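Protein CT_858 (Chlamydia trachomatis, PDB 3DPM) probably acts as a serine-type endopeptidase of the S41 peptidase type, combining a PDZ-like domain with a peptidase domain. Local coordinates at residues Q338-G343 against N462-S467; V485-A490 against D535-A540; P87-K92 against A146-F151. All coordinates share one frame; numbering follows the deposited sequence.

Interaction 3 comes first along the chain, within the PDZ-like part, followed by interaction 1 and then interaction 2 in the peptidase part, each contact closing before the next opens. Interactions 1 and 2 share the mixed sheet: the first joins the loops that follow strands 333-337 and 457-461, the second the ends of strands 482-486 and 534-535. Their centres lie about 12 Å apart, and Asp465 and Phe466 meet Ala490. Interaction 3 has its centre about 16 Å from that of interaction 1 and about 18 Å from that of interaction 2. Arg148 touches Gln464, and Gln91 touches Phe538, placing the PDZ-like part directly against loops of the peptidase part, including the one with Ser467, which carries the covalently bound LAS group.

Interaction 1 (Q338-G343 against N462-S467); sequences QTNNPG and NEQDFS. With LAS (N-acetyl-S-({(2R,3S,4R)-3-hydroxy-2-[(1S)-1-hydroxy-2-methylpropyl]-4-methyl-5-oxopyrrolidin-2-yl}carbonyl)cysteine), chain C.
Asn341 and Asp465 lie side by side, CA to CA 4.8 Å, where the loops 338-343 and 462-467 run in the same direction out of neighbouring parallel strands. Phe466 N donates a hydrogen bond to Asn341 O at 3.1 Å. Asn341 N adds a weak bond to Gln464 O at 3.0 Å, and the CA of Asp465 brings a CH...O contact of 3.3 Å to Asn341 O, which thus meets two successive residues of the other loop. In the ClpP/crotonase-like fold of S41 peptidases these are loops at the ends of sheet strands, each leading into a helix. Ser467 stands right before helix 468-478, and its OG is covalently joined to C18 of the bound LAS group (1.4 Å), consistent with a nucleophilic serine. Gly343 passes alongside, its CA 3.9 Å from Ser467 CB, and its backbone angles are ones that suit glycine. The Asn341 side chain sets this glycine in place: with CG anti to the backbone N (chi1 -175°), OD1 accepts from Gly343 N at 2.7 Å, in the carbonyl plane, forming an Asx turn, while ND2 bonds to Ile298 O. At the other end of the contact the carboxylate of Asp465 reaches back over its own loop, where OD2 takes the N-H of Asn462 at 2.8 Å, 31° out of the carboxylate plane. The Phe466 ring has Asn341 O at its edge and meets Phe72 edge-to-face.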
ATOM      1  N   GLN A 338      30.042  -6.966  -8.521  1.00 22.72           N
ATOM      2  CA  GLN A 338      28.808  -6.752  -7.780  1.00 23.76           C
ATOM      3  C   GLN A 338      28.868  -5.569  -6.813  1.00 24.19           C
ATOM      4  O   GLN A 338      28.088  -5.508  -5.861  1.00 25.76           O
ATOM      5  CB  GLN A 338      28.444  -8.014  -7.003  1.00 21.52           C
ATOM      6  CG  GLN A 338      26.958  -8.170  -6.784  1.00 21.81           C
ATOM      7  CD  GLN A 338      26.608  -8.480  -5.346  1.00 21.30           C
ATOM      8  OE1 GLN A 338      25.518  -8.961  -5.060  1.00 18.72           O
ATOM      9  NE2 GLN A 338      27.530  -8.194  -4.428  1.00 23.31           N
ATOM     10  N   THR A 339      29.784  -4.634  -7.051  1.00 23.16           N
ATOM     11  CA  THR A 339      29.918  -3.457  -6.186  1.00 21.88           C
ATOM     12  C   THR A 339      28.803  -2.437  -6.430  1.00 20.97           C
ATOM     13  O   THR A 339      28.152  -2.458  -7.476  1.00 19.38           O
ATOM     14  CB  THR A 339      31.246  -2.750  -6.439  1.00 23.69           C
ATOM     15  OG1 THR A 339      31.338  -2.419  -7.831  1.00 24.58           O
ATOM     16  CG2 THR A 339      32.420  -3.644  -6.036  1.00 23.00           C
ATOM     17  N   ASN A 340      28.588  -1.540  -5.471  1.00 19.72           N
ATOM     18  CA  ASN A 340      27.553  -0.512  -5.613  1.00 18.69           C
ATOM     19  C   ASN A 340      26.214  -1.080  -6.059  1.00 18.03           C
ATOM     20  O   ASN A 340      25.638  -0.612  -7.045  1.00 17.28           O
ATOM     21  CB  ASN A 340      28.002   0.547  -6.623  1.00 17.37           C
ATOM     22  CG  ASN A 340      29.176   1.351  -6.123  1.00 18.73           C
ATOM     23  OD1 ASN A 340      29.850   0.948  -5.177  1.00 18.53           O
ATOM     24  ND2 ASN A 340      29.440   2.487  -6.761  1.00 18.68           N
ATOM     25  N   ASN A 341      25.730  -2.080  -5.323  1.00 16.68           N
ATOM     26  CA  ASN A 341      24.465  -2.752  -5.613  1.00 16.13           C
ATOM     27  C   ASN A 341      23.533  -2.522  -4.424  1.00 15.32           C
ATOM     28  O   ASN A 341      23.881  -2.829  -3.296  1.00 14.44           O
ATOM     29  CB  ASN A 341      24.713  -4.255  -5.801  1.00 15.26           C
ATOM     30  CG  ASN A 341      23.469  -5.004  -6.215  1.00 15.57           C
ATOM     31  OD1 ASN A 341      22.386  -4.758  -5.681  1.00 13.06           O
ATOM     32  ND2 ASN A 341      23.616  -5.936  -7.166  1.00 15.31           N
ATOM     33  N   PRO A 342      22.328  -1.989  -4.667  1.00 15.98           N
ATOM     34  CA  PRO A 342      21.382  -1.729  -3.571  1.00 16.23           C
ATOM     35  C   PRO A 342      20.559  -2.923  -3.074  1.00 17.32           C
ATOM     36  O   PRO A 342      19.791  -2.793  -2.120  1.00 17.63           O
ATOM     37  CB  PRO A 342      20.496  -0.623  -4.147  1.00 15.06           C
ATOM     38  CG  PRO A 342      20.389  -1.031  -5.602  1.00 15.15           C
ATOM     39  CD  PRO A 342      21.837  -1.429  -5.941  1.00 15.65           C
ATOM     40  N   GLY A 343      20.725  -4.084  -3.700  1.00 17.53           N
ATOM     41  CA  GLY A 343      19.950  -5.246  -3.298  1.00 18.34           C
ATOM     42  C   GLY A 343      18.626  -5.236  -4.056  1.00 20.02           C
ATOM     43  O   GLY A 343      18.532  -4.601  -5.106  1.00 22.22           O
ATOM     44  N   ASN A 462      31.991  -4.399  -2.261  1.00 15.84           N
ATOM     45  CA  ASN A 462      32.411  -3.196  -1.535  1.00 16.89           C
ATOM     46  C   ASN A 462      31.376  -2.714  -0.511  1.00 17.15           C
ATOM     47  O   ASN A 462      30.267  -3.251  -0.437  1.00 16.90           O
ATOM     48  CB  ASN A 462      32.780  -2.061  -2.500  1.00 15.77           C
ATOM     49  CG  ASN A 462      31.578  -1.431  -3.160  1.00 16.84           C
ATOM     50  OD1 ASN A 462      31.713  -0.455  -3.899  1.00 17.52           O
ATOM     51  ND2 ASN A 462      30.396  -1.981  -2.906  1.00 16.38           N
ATOM     52  N   GLU A 463      31.742  -1.701   0.275  1.00 16.56           N
ATOM     53  CA  GLU A 463      30.862  -1.178   1.321  1.00 16.71           C
ATOM     54  C   GLU A 463      29.540  -0.571   0.859  1.00 16.56           C
ATOM     55  O   GLU A 463      28.786  -0.055   1.675  1.00 17.48           O
ATOM     56  CB  GLU A 463      31.606  -0.156   2.185  1.00 16.94           C
ATOM     57  CG  GLU A 463      31.647   1.246   1.612  1.00 18.76           C
ATOM     58  CD  GLU A 463      32.539   1.363   0.388  1.00 21.46           C
ATOM     59  OE1 GLU A 463      32.610   2.478  -0.182  1.00 23.23           O
ATOM     60  OE2 GLU A 463      33.172   0.351  -0.004  1.00 20.38           O
ATOM     61  N   GLN A 464      29.255  -0.611  -0.438  1.00 17.28           N
ATOM     62  CA  GLN A 464      27.983  -0.083  -0.922  1.00 17.47           C
ATOM     63  C   GLN A 464      27.158  -1.190  -1.568  1.00 17.68           C
ATOM     64  O   GLN A 464      26.539  -1.005  -2.610  1.00 17.36           O
ATOM     65  CB  GLN A 464      28.187   1.093  -1.889  1.00 15.64           C
ATOM     66  CG  GLN A 464      28.833   2.311  -1.228  1.00 15.00           C
ATOM     67  CD  GLN A 464      28.701   3.590  -2.056  1.00 15.40           C
ATOM     68  OE1 GLN A 464      29.013   3.600  -3.245  1.00 15.08           O
ATOM     69  NE2 GLN A 464      28.247   4.670  -1.424  1.00 11.30           N
ATOM     70  N   ASP A 465      27.187  -2.352  -0.919  1.00 19.78           N
ATOM     71  CA  ASP A 465      26.420  -3.541  -1.306  1.00 19.41           C
ATOM     72  C   ASP A 465      25.504  -3.793  -0.117  1.00 18.56           C
ATOM     73  O   ASP A 465      25.980  -4.053   0.990  1.00 19.50           O
ATOM     74  CB  ASP A 465      27.332  -4.751  -1.486  1.00 18.70           C
ATOM     75  CG  ASP A 465      28.081  -4.738  -2.803  1.00 20.70           C
ATOM     76  OD1 ASP A 465      27.464  -4.404  -3.838  1.00 21.96           O
ATOM     77  OD2 ASP A 465      29.283  -5.086  -2.810  1.00 20.70           O
ATOM     78  N   PHE A 466      24.202  -3.714  -0.342  1.00 18.76           N
ATOM     79  CA  PHE A 466      23.297  -3.902   0.763  1.00 18.88           C
ATOM     80  C   PHE A 466      22.314  -5.001   0.567  1.00 19.49           C
ATOM     81  O   PHE A 466      22.152  -5.529  -0.538  1.00 19.69           O
ATOM     82  CB  PHE A 466      22.479  -2.659   1.084  1.00 15.92           C
ATOM     83  CG  PHE A 466      23.263  -1.396   1.055  1.00 17.15           C
ATOM     84  CD1 PHE A 466      23.615  -0.821  -0.161  1.00 15.65           C
ATOM     85  CD2 PHE A 466      23.633  -0.752   2.239  1.00 16.48           C
ATOM     86  CE1 PHE A 466      24.321   0.387  -0.207  1.00 17.82           C
ATOM     87  CE2 PHE A 466      24.341   0.459   2.206  1.00 17.74           C
ATOM     88  CZ  PHE A 466      24.685   1.032   0.976  1.00 16.11           C
ATOM     89  N   SER A 467      21.494  -5.353   1.708  1.00 21.71           N
ATOM     90  CA  SER A 467      20.433  -6.302   1.342  1.00 23.47           C
ATOM     91  C   SER A 467      21.043  -7.378   0.444  1.00 22.82           C
ATOM     92  O   SER A 467      21.640  -8.275   1.076  1.00 22.23           O
ATOM     93  CB  SER A 467      19.306  -5.641   0.544  1.00 27.09           C
ATOM     94  OG  SER A 467      18.063  -6.269   0.913  1.00 31.49           O
TER
HETATM   95  C18 LAS C 800      17.075  -6.026   0.003  1.00 35.43           C
HETATM   96  O19 LAS C 800      17.276  -6.014  -1.225  1.00 39.69           O
HETATM   97  C9  LAS C 800      15.637  -5.946   0.521  1.00 37.20           C
HETATM   98  C10 LAS C 800      15.365  -7.053   1.556  1.00 38.48           C
HETATM   99  C11 LAS C 800      15.347  -8.513   1.109  1.00 38.58           C
HETATM  100  C16 LAS C 800      15.911  -8.680  -0.298  1.00 38.63           C
HETATM  101  C12 LAS C 800      16.204  -9.275   2.122  1.00 36.81           C
HETATM  102  O17 LAS C 800      14.073  -6.795   2.099  1.00 39.82           O
HETATM  103  N8  LAS C 800      14.677  -5.863  -0.631  1.00 36.21           N
HETATM  104  C6  LAS C 800      13.831  -4.860  -0.366  1.00 37.34           C
HETATM  105  O7  LAS C 800      12.869  -4.552  -1.064  1.00 41.71           O
HETATM  106  C5  LAS C 800      14.136  -4.186   0.982  1.00 37.18           C
HETATM  107  C20 LAS C 800      13.982  -2.667   0.835  1.00 35.72           C
HETATM  108  C3  LAS C 800      15.605  -4.554   1.185  1.00 37.09           C
HETATM  109  O2  LAS C 800      16.329  -3.644   0.347  1.00 39.31           O

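Interaction 2 (V485-A490 against D535-A540); sequences VGTRTA and DLPFTA
Gly486 and Asp535 form the parallel bridge, CA to CA 5.4 Å, by which the short strand 534-535 joins the mixed sheet of the ClpP/crotonase-like peptidase part as its outermost strand within this chain. Between the two segments the hydrogen bond is Leu536 N to Gly486 O at 2.9 Å, almost straight (166° at the hydrogen), and Gly486 is also backbone-bonded to Ile534. The CA of Asp535 adds a longer CH...O contact to Gly486 O, 3.5 Å, whereas its carboxylate OD2 lies 3.3 Å from Gly486 O, acceptor beside acceptor, and is not hydrogen-bonded to it. Gly486 itself has a backbone conformation in which a CB would press on the preceding carbonyl O, just where strand 482-486 ends and the chain turns into loop.

The side chains flanking Gly486 in sequence add van der Waals contacts. Val485 holds CG1 anti to its own N (chi1 175°), which carries this methyl to Leu536: Val485 CG1 lies 3.9 Å from Leu536 CD1 and about as near to Leu536 CB. Past the glycine, Thr487 uses its methyl: CG2 rests 3.9 Å from Pro537 CB and 3.7 Å from Asp535 OD2, so that one branch bridges the proline ring and the end of the acid. Beyond Pro537 the two chains part, and Thr539 caps the start of helix 540-544.

Strand 457-461 flanks the other side of strand 482-486, with Val485 bonded through its backbone to Val459 and Ile461. Helix 549-563 covers the apolar side, Val485 packing on Leu558 and Leu536 on Tyr551, Lys554 and Val555.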
ATOM      1  N   VAL A 485      36.499 -10.801  -3.433  1.00 21.87           N
ATOM      2  CA  VAL A 485      37.540  -9.778  -3.432  1.00 21.26           C
ATOM      3  C   VAL A 485      37.007  -8.348  -3.372  1.00 19.69           C
ATOM      4  O   VAL A 485      36.042  -8.015  -4.042  1.00 17.88           O
ATOM      5  CB  VAL A 485      38.429  -9.941  -4.692  1.00 23.08           C
ATOM      6  CG1 VAL A 485      39.458  -8.809  -4.783  1.00 22.80           C
ATOM      7  CG2 VAL A 485      39.124 -11.302  -4.643  1.00 21.91           C
ATOM      8  N   GLY A 486      37.650  -7.514  -2.557  1.00 19.70           N
ATOM      9  CA  GLY A 486      37.239  -6.122  -2.421  1.00 20.58           C
ATOM     10  C   GLY A 486      37.241  -5.664  -0.975  1.00 21.26           C
ATOM     11  O   GLY A 486      38.237  -5.814  -0.270  1.00 21.14           O
ATOM     12  N   THR A 487      36.118  -5.108  -0.527  1.00 22.22           N
ATOM     13  CA  THR A 487      35.986  -4.648   0.853  1.00 22.01           C
ATOM     14  C   THR A 487      34.621  -4.993   1.454  1.00 21.35           C
ATOM     15  O   THR A 487      33.603  -5.007   0.764  1.00 22.84           O
ATOM     16  CB  THR A 487      36.210  -3.116   0.976  1.00 21.90           C
ATOM     17  OG1 THR A 487      35.310  -2.423   0.109  1.00 23.28           O
ATOM     18  CG2 THR A 487      37.637  -2.749   0.610  1.00 23.61           C
ATOM     19  N   ARG A 488      34.634  -5.268   2.751  1.00 21.55           N
ATOM     20  CA  ARG A 488      33.462  -5.619   3.542  1.00 22.51           C
ATOM     21  C   ARG A 488      32.170  -4.920   3.090  1.00 22.58           C
ATOM     22  O   ARG A 488      32.154  -3.713   2.843  1.00 21.30           O
ATOM     23  CB  ARG A 488      33.765  -5.295   5.013  1.00 24.60           C
ATOM     24  CG  ARG A 488      32.676  -5.645   6.019  1.00 28.91           C
ATOM     25  CD  ARG A 488      33.063  -5.142   7.411  1.00 31.75           C
ATOM     26  NE  ARG A 488      34.317  -5.744   7.858  1.00 35.52           N
ATOM     27  CZ  ARG A 488      34.434  -6.988   8.317  1.00 36.57           C
ATOM     28  NH1 ARG A 488      33.366  -7.770   8.405  1.00 36.68           N
ATOM     29  NH2 ARG A 488      35.627  -7.459   8.665  1.00 36.82           N
ATOM     30  N   THR A 489      31.087  -5.690   2.985  1.00 22.26           N
ATOM     31  CA  THR A 489      29.794  -5.144   2.582  1.00 23.06           C
ATOM     32  C   THR A 489      29.127  -4.376   3.728  1.00 22.79           C
ATOM     33  O   THR A 489      29.495  -4.517   4.894  1.00 22.97           O
ATOM     34  CB  THR A 489      28.847  -6.259   2.105  1.00 22.69           C
ATOM     35  OG1 THR A 489      28.658  -7.200   3.166  1.00 24.96           O
ATOM     36  CG2 THR A 489      29.433  -6.981   0.893  1.00 21.87           C
ATOM     37  N   ALA A 490      28.129  -3.576   3.380  1.00 23.33           N
ATOM     38  CA  ALA A 490      27.409  -2.739   4.334  1.00 24.13           C
ATOM     39  C   ALA A 490      26.819  -3.417   5.575  1.00 24.91           C
ATOM     40  O   ALA A 490      26.852  -2.845   6.671  1.00 27.19           O
ATOM     41  CB  ALA A 490      26.322  -1.971   3.603  1.00 22.68           C
ATOM     42  N   ASP A 535      41.473  -8.613   0.944  1.00 30.97           N
ATOM     43  CA  ASP A 535      41.135  -7.213   1.148  1.00 32.08           C
ATOM     44  C   ASP A 535      41.842  -6.409   0.060  1.00 30.92           C
ATOM     45  O   ASP A 535      43.071  -6.342   0.037  1.00 30.98           O
ATOM     46  CB  ASP A 535      41.605  -6.743   2.524  1.00 35.40           C
ATOM     47  CG  ASP A 535      41.040  -5.380   2.899  1.00 40.00           C
ATOM     48  OD1 ASP A 535      41.701  -4.656   3.681  1.00 41.23           O
ATOM     49  OD2 ASP A 535      39.932  -5.037   2.421  1.00 40.86           O
ATOM     50  N   LEU A 536      41.065  -5.811  -0.843  1.00 29.12           N
ATOM     51  CA  LEU A 536      41.626  -5.016  -1.935  1.00 28.24           C
ATOM     52  C   LEU A 536      40.935  -3.656  -2.084  1.00 27.12           C
ATOM     53  O   LEU A 536      40.096  -3.472  -2.967  1.00 26.01           O
ATOM     54  CB  LEU A 536      41.499  -5.774  -3.259  1.00 27.24           C
ATOM     55  CG  LEU A 536      42.681  -5.802  -4.228  1.00 27.26           C
ATOM     56  CD1 LEU A 536      42.140  -6.104  -5.618  1.00 28.08           C
ATOM     57  CD2 LEU A 536      43.429  -4.485  -4.229  1.00 27.87           C
ATOM     58  N   PRO A 537      41.276  -2.688  -1.222  1.00 26.39           N
ATOM     59  CA  PRO A 537      40.644  -1.369  -1.328  1.00 26.31           C
ATOM     60  C   PRO A 537      41.234  -0.538  -2.471  1.00 26.96           C
ATOM     61  O   PRO A 537      42.354  -0.800  -2.922  1.00 27.32           O
ATOM     62  CB  PRO A 537      40.902  -0.754   0.045  1.00 26.97           C
ATOM     63  CG  PRO A 537      42.241  -1.345   0.419  1.00 27.41           C
ATOM     64  CD  PRO A 537      42.092  -2.791   0.003  1.00 26.41           C
ATOM     65  N   PHE A 538      40.474   0.447  -2.946  1.00 26.49           N
ATOM     66  CA  PHE A 538      40.926   1.320  -4.029  1.00 27.16           C
ATOM     67  C   PHE A 538      41.919   2.354  -3.525  1.00 26.66           C
ATOM     68  O   PHE A 538      41.595   3.173  -2.666  1.00 28.63           O
ATOM     69  CB  PHE A 538      39.743   2.033  -4.664  1.00 26.97           C
ATOM     70  CG  PHE A 538      38.800   1.118  -5.371  1.00 28.51           C
ATOM     71  CD1 PHE A 538      37.435   1.191  -5.129  1.00 28.48           C
ATOM     72  CD2 PHE A 538      39.269   0.190  -6.294  1.00 27.69           C
ATOM     73  CE1 PHE A 538      36.547   0.350  -5.797  1.00 29.77           C
ATOM     74  CE2 PHE A 538      38.386  -0.654  -6.967  1.00 29.31           C
ATOM     75  CZ  PHE A 538      37.022  -0.574  -6.718  1.00 27.64           C
ATOM     76  N   THR A 539      43.123   2.318  -4.082  1.00 25.57           N
ATOM     77  CA  THR A 539      44.205   3.221  -3.701  1.00 24.87           C
ATOM     78  C   THR A 539      44.098   4.596  -4.363  1.00 25.89           C
ATOM     79  O   THR A 539      43.385   4.764  -5.354  1.00 25.89           O
ATOM     80  CB  THR A 539      45.550   2.627  -4.105  1.00 23.89           C
ATOM     81  OG1 THR A 539      45.613   2.549  -5.535  1.00 22.70           O
ATOM     82  CG2 THR A 539      45.713   1.236  -3.524  1.00 23.23           C
ATOM     83  N   ALA A 540      44.823   5.574  -3.826  1.00 26.37           N
ATOM     84  CA  ALA A 540      44.803   6.920  -4.395  1.00 26.57           C
ATOM     85  C   ALA A 540      45.113   6.831  -5.881  1.00 26.88           C
ATOM     86  O   ALA A 540      44.421   7.438  -6.697  1.00 26.58           O
ATOM     87  CB  ALA A 540      45.828   7.833  -3.684  1.00 25.03           C
TER

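Interaction 3 (P87-K92 against A146-F151); sequences PYTVQK and ALRTLF
The Phe151 ring is held between Tyr88 CB on one face and Leu150 CD1 on the opposite face, while Val90 CG2 comes in at its edge, 3.4 Å from CE1. The Tyr88 contact is a CH-pi one, CB lying 4.2 Å from the Phe151 ring centroid and somewhat toward the rim. From the same residue the tyrosine ring turns its edge toward the Phe151 face, a T-shaped pair with centroids 5.9 Å apart and planes at 68°. Pro87 CG sits over one face of the tyrosine ring.

The second flat group, the Arg148 guanidinium, has Leu147 CB over the centre of one face and Val90 O at its edge, in plane. NH2 (3.1 Å) and NH1 (3.2 Å) of Arg148 both donate hydrogen bonds to Val90 O, forming a fork on one acceptor. Its CB points away from the strand; a nearly eclipsed chi2 (-17°) and a bend at chi3 fold the chain back toward it. Leu147 CD1 also stands 3.4 Å from Val90 O, and its other methyl, CD2, approaches Val90 CB at 4.4 Å. The Val90 side chain, directed toward the helix, meets Leu147 and Phe151, while Arg148 takes its carbonyl.

Helix and strand axes come within 8.5 Å and run nearly antiparallel, at 152°, so helix 140-150 lies along strand 83-92 in the PDZ-like domain. Strand 98-103 pairs with this strand, Val90 touching Phe98, and strand 177-187 also pairs with it, Tyr88 packing on Val182. Helix 124-129 receives Leu150 through Val127 and Leu128.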
ATOM      1  N   PRO A  87      26.465  19.303  -8.473  1.00 22.36           N
ATOM      2  CA  PRO A  87      26.838  18.390  -9.562  1.00 22.39           C
ATOM      3  C   PRO A  87      28.219  17.734  -9.517  1.00 22.22           C
ATOM      4  O   PRO A  87      28.968  17.812 -10.486  1.00 22.62           O
ATOM      5  CB  PRO A  87      26.670  19.267 -10.795  1.00 23.41           C
ATOM      6  CG  PRO A  87      27.138  20.605 -10.282  1.00 22.70           C
ATOM      7  CD  PRO A  87      26.437  20.701  -8.950  1.00 20.82           C
ATOM      8  N   TYR A  88      28.549  17.072  -8.415  1.00 22.06           N
ATOM      9  CA  TYR A  88      29.852  16.429  -8.299  1.00 21.55           C
ATOM     10  C   TYR A  88      29.744  15.062  -7.636  1.00 21.29           C
ATOM     11  O   TYR A  88      28.817  14.811  -6.865  1.00 21.94           O
ATOM     12  CB  TYR A  88      30.808  17.316  -7.490  1.00 22.99           C
ATOM     13  CG  TYR A  88      30.912  18.727  -8.022  1.00 25.33           C
ATOM     14  CD1 TYR A  88      30.332  19.797  -7.346  1.00 26.73           C
ATOM     15  CD2 TYR A  88      31.545  18.983  -9.233  1.00 27.83           C
ATOM     16  CE1 TYR A  88      30.379  21.092  -7.868  1.00 28.88           C
ATOM     17  CE2 TYR A  88      31.596  20.263  -9.766  1.00 29.29           C
ATOM     18  CZ  TYR A  88      31.013  21.315  -9.081  1.00 31.00           C
ATOM     19  OH  TYR A  88      31.055  22.584  -9.626  1.00 32.78           O
ATOM     20  N   THR A  89      30.681  14.176  -7.963  1.00 19.21           N
ATOM     21  CA  THR A  89      30.729  12.847  -7.374  1.00 18.42           C
ATOM     22  C   THR A  89      32.164  12.664  -6.902  1.00 18.29           C
ATOM     23  O   THR A  89      33.111  12.987  -7.619  1.00 18.23           O
ATOM     24  CB  THR A  89      30.400  11.730  -8.388  1.00 19.71           C
ATOM     25  OG1 THR A  89      29.167  12.021  -9.053  1.00 22.35           O
ATOM     26  CG2 THR A  89      30.265  10.395  -7.671  1.00 17.85           C
ATOM     27  N   VAL A  90      32.322  12.144  -5.697  1.00 18.40           N
ATOM     28  CA  VAL A  90      33.645  11.955  -5.125  1.00 21.03           C
ATOM     29  C   VAL A  90      33.864  10.521  -4.659  1.00 21.07           C
ATOM     30  O   VAL A  90      32.912   9.829  -4.297  1.00 21.84           O
ATOM     31  CB  VAL A  90      33.837  12.906  -3.923  1.00 21.63           C
ATOM     32  CG1 VAL A  90      35.151  12.628  -3.237  1.00 23.61           C
ATOM     33  CG2 VAL A  90      33.785  14.349  -4.402  1.00 22.82           C
ATOM     34  N   GLN A  91      35.119  10.076  -4.684  1.00 20.81           N
ATOM     35  CA  GLN A  91      35.452   8.733  -4.222  1.00 21.27           C
ATOM     36  C   GLN A  91      36.644   8.801  -3.265  1.00 20.54           C
ATOM     37  O   GLN A  91      37.642   9.469  -3.541  1.00 19.73           O
ATOM     38  CB  GLN A  91      35.765   7.814  -5.406  1.00 21.64           C
ATOM     39  CG  GLN A  91      35.778   6.337  -5.038  1.00 27.01           C
ATOM     40  CD  GLN A  91      36.089   5.421  -6.222  1.00 31.46           C
ATOM     41  OE1 GLN A  91      36.083   4.190  -6.091  1.00 33.65           O
ATOM     42  NE2 GLN A  91      36.363   6.015  -7.380  1.00 31.65           N
ATOM     43  N   LYS A  92      36.527   8.116  -2.134  1.00 19.96           N
ATOM     44  CA  LYS A  92      37.575   8.112  -1.131  1.00 21.82           C
ATOM     45  C   LYS A  92      38.526   6.940  -1.316  1.00 22.75           C
ATOM     46  O   LYS A  92      38.092   5.801  -1.472  1.00 23.71           O
ATOM     47  CB  LYS A  92      36.974   8.030   0.277  1.00 23.41           C
ATOM     48  CG  LYS A  92      37.992   8.342   1.377  1.00 27.44           C
ATOM     49  CD  LYS A  92      37.598   7.797   2.749  1.00 30.47           C
ATOM     50  CE  LYS A  92      38.737   8.042   3.745  1.00 36.14           C
ATOM     51  NZ  LYS A  92      38.747   7.140   4.947  1.00 37.71           N
ATOM     52  N   ALA A 146      27.534   8.555   4.193  1.00 17.08           N
ATOM     53  CA  ALA A 146      27.550   9.982   4.482  1.00 17.32           C
ATOM     54  C   ALA A 146      28.114  10.742   3.272  1.00 16.51           C
ATOM     55  O   ALA A 146      27.619  11.802   2.901  1.00 15.86           O
ATOM     56  CB  ALA A 146      28.392  10.254   5.732  1.00 17.99           C
ATOM     57  N   LEU A 147      29.148  10.189   2.655  1.00 16.95           N
ATOM     58  CA  LEU A 147      29.755  10.828   1.498  1.00 17.54           C
ATOM     59  C   LEU A 147      28.705  10.987   0.392  1.00 19.12           C
ATOM     60  O   LEU A 147      28.732  11.958  -0.362  1.00 18.64           O
ATOM     61  CB  LEU A 147      30.922   9.987   0.985  1.00 16.54           C
ATOM     62  CG  LEU A 147      32.112  10.672   0.287  1.00 19.00           C
ATOM     63  CD1 LEU A 147      32.459   9.884  -0.965  1.00 18.17           C
ATOM     64  CD2 LEU A 147      31.804  12.121  -0.063  1.00 15.63           C
ATOM     65  N   ARG A 148      27.781  10.032   0.297  1.00 18.20           N
ATOM     66  CA  ARG A 148      26.742  10.101  -0.722  1.00 19.70           C
ATOM     67  C   ARG A 148      25.805  11.281  -0.519  1.00 20.49           C
ATOM     68  O   ARG A 148      25.112  11.690  -1.447  1.00 20.78           O
ATOM     69  CB  ARG A 148      25.915   8.809  -0.766  1.00 20.11           C
ATOM     70  CG  ARG A 148      26.452   7.746  -1.718  1.00 22.36           C
ATOM     71  CD  ARG A 148      27.438   8.357  -2.718  1.00 27.80           C
ATOM     72  NE  ARG A 148      28.787   7.823  -2.534  1.00 31.96           N
ATOM     73  CZ  ARG A 148      29.894   8.423  -2.951  1.00 33.65           C
ATOM     74  NH1 ARG A 148      29.819   9.588  -3.571  1.00 36.30           N
ATOM     75  NH2 ARG A 148      31.072   7.849  -2.770  1.00 36.81           N
ATOM     76  N   THR A 149      25.769  11.830   0.689  1.00 20.10           N
ATOM     77  CA  THR A 149      24.900  12.967   0.921  1.00 20.03           C
ATOM     78  C   THR A 149      25.669  14.289   0.960  1.00 18.32           C
ATOM     79  O   THR A 149      25.059  15.352   1.065  1.00 17.31           O
ATOM     80  CB  THR A 149      24.074  12.816   2.224  1.00 21.28           C
ATOM     81  OG1 THR A 149      24.918  13.014   3.357  1.00 24.19           O
ATOM     82  CG2 THR A 149      23.452  11.434   2.307  1.00 23.39           C
ATOM     83  N   LEU A 150      26.997  14.227   0.856  1.00 16.76           N
ATOM     84  CA  LEU A 150      27.829  15.438   0.879  1.00 16.25           C
ATOM     85  C   LEU A 150      27.287  16.494  -0.099  1.00 16.27           C
ATOM     86  O   LEU A 150      27.140  17.669   0.250  1.00 13.29           O
ATOM     87  CB  LEU A 150      29.280  15.112   0.490  1.00 14.40           C
ATOM     88  CG  LEU A 150      30.419  15.938   1.115  1.00 14.68           C
ATOM     89  CD1 LEU A 150      31.589  15.981   0.147  1.00  9.93           C
ATOM     90  CD2 LEU A 150      29.964  17.352   1.442  1.00 13.98           C
ATOM     91  N   PHE A 151      26.989  16.059  -1.322  1.00 15.44           N
ATOM     92  CA  PHE A 151      26.483  16.946  -2.364  1.00 15.24           C
ATOM     93  C   PHE A 151      25.002  16.741  -2.695  1.00 14.86           C
ATOM     94  O   PHE A 151      24.540  17.172  -3.744  1.00 14.85           O
ATOM     95  CB  PHE A 151      27.302  16.757  -3.640  1.00 16.42           C
ATOM     96  CG  PHE A 151      28.769  17.054  -3.480  1.00 18.99           C
ATOM     97  CD1 PHE A 151      29.724  16.112  -3.862  1.00 19.18           C
ATOM     98  CD2 PHE A 151      29.196  18.279  -2.977  1.00 19.09           C
ATOM     99  CE1 PHE A 151      31.088  16.387  -3.748  1.00 20.95           C
ATOM    100  CE2 PHE A 151      30.561  18.568  -2.857  1.00 20.33           C
ATOM    101  CZ  PHE A 151      31.508  17.620  -3.243  1.00 20.44           C
TER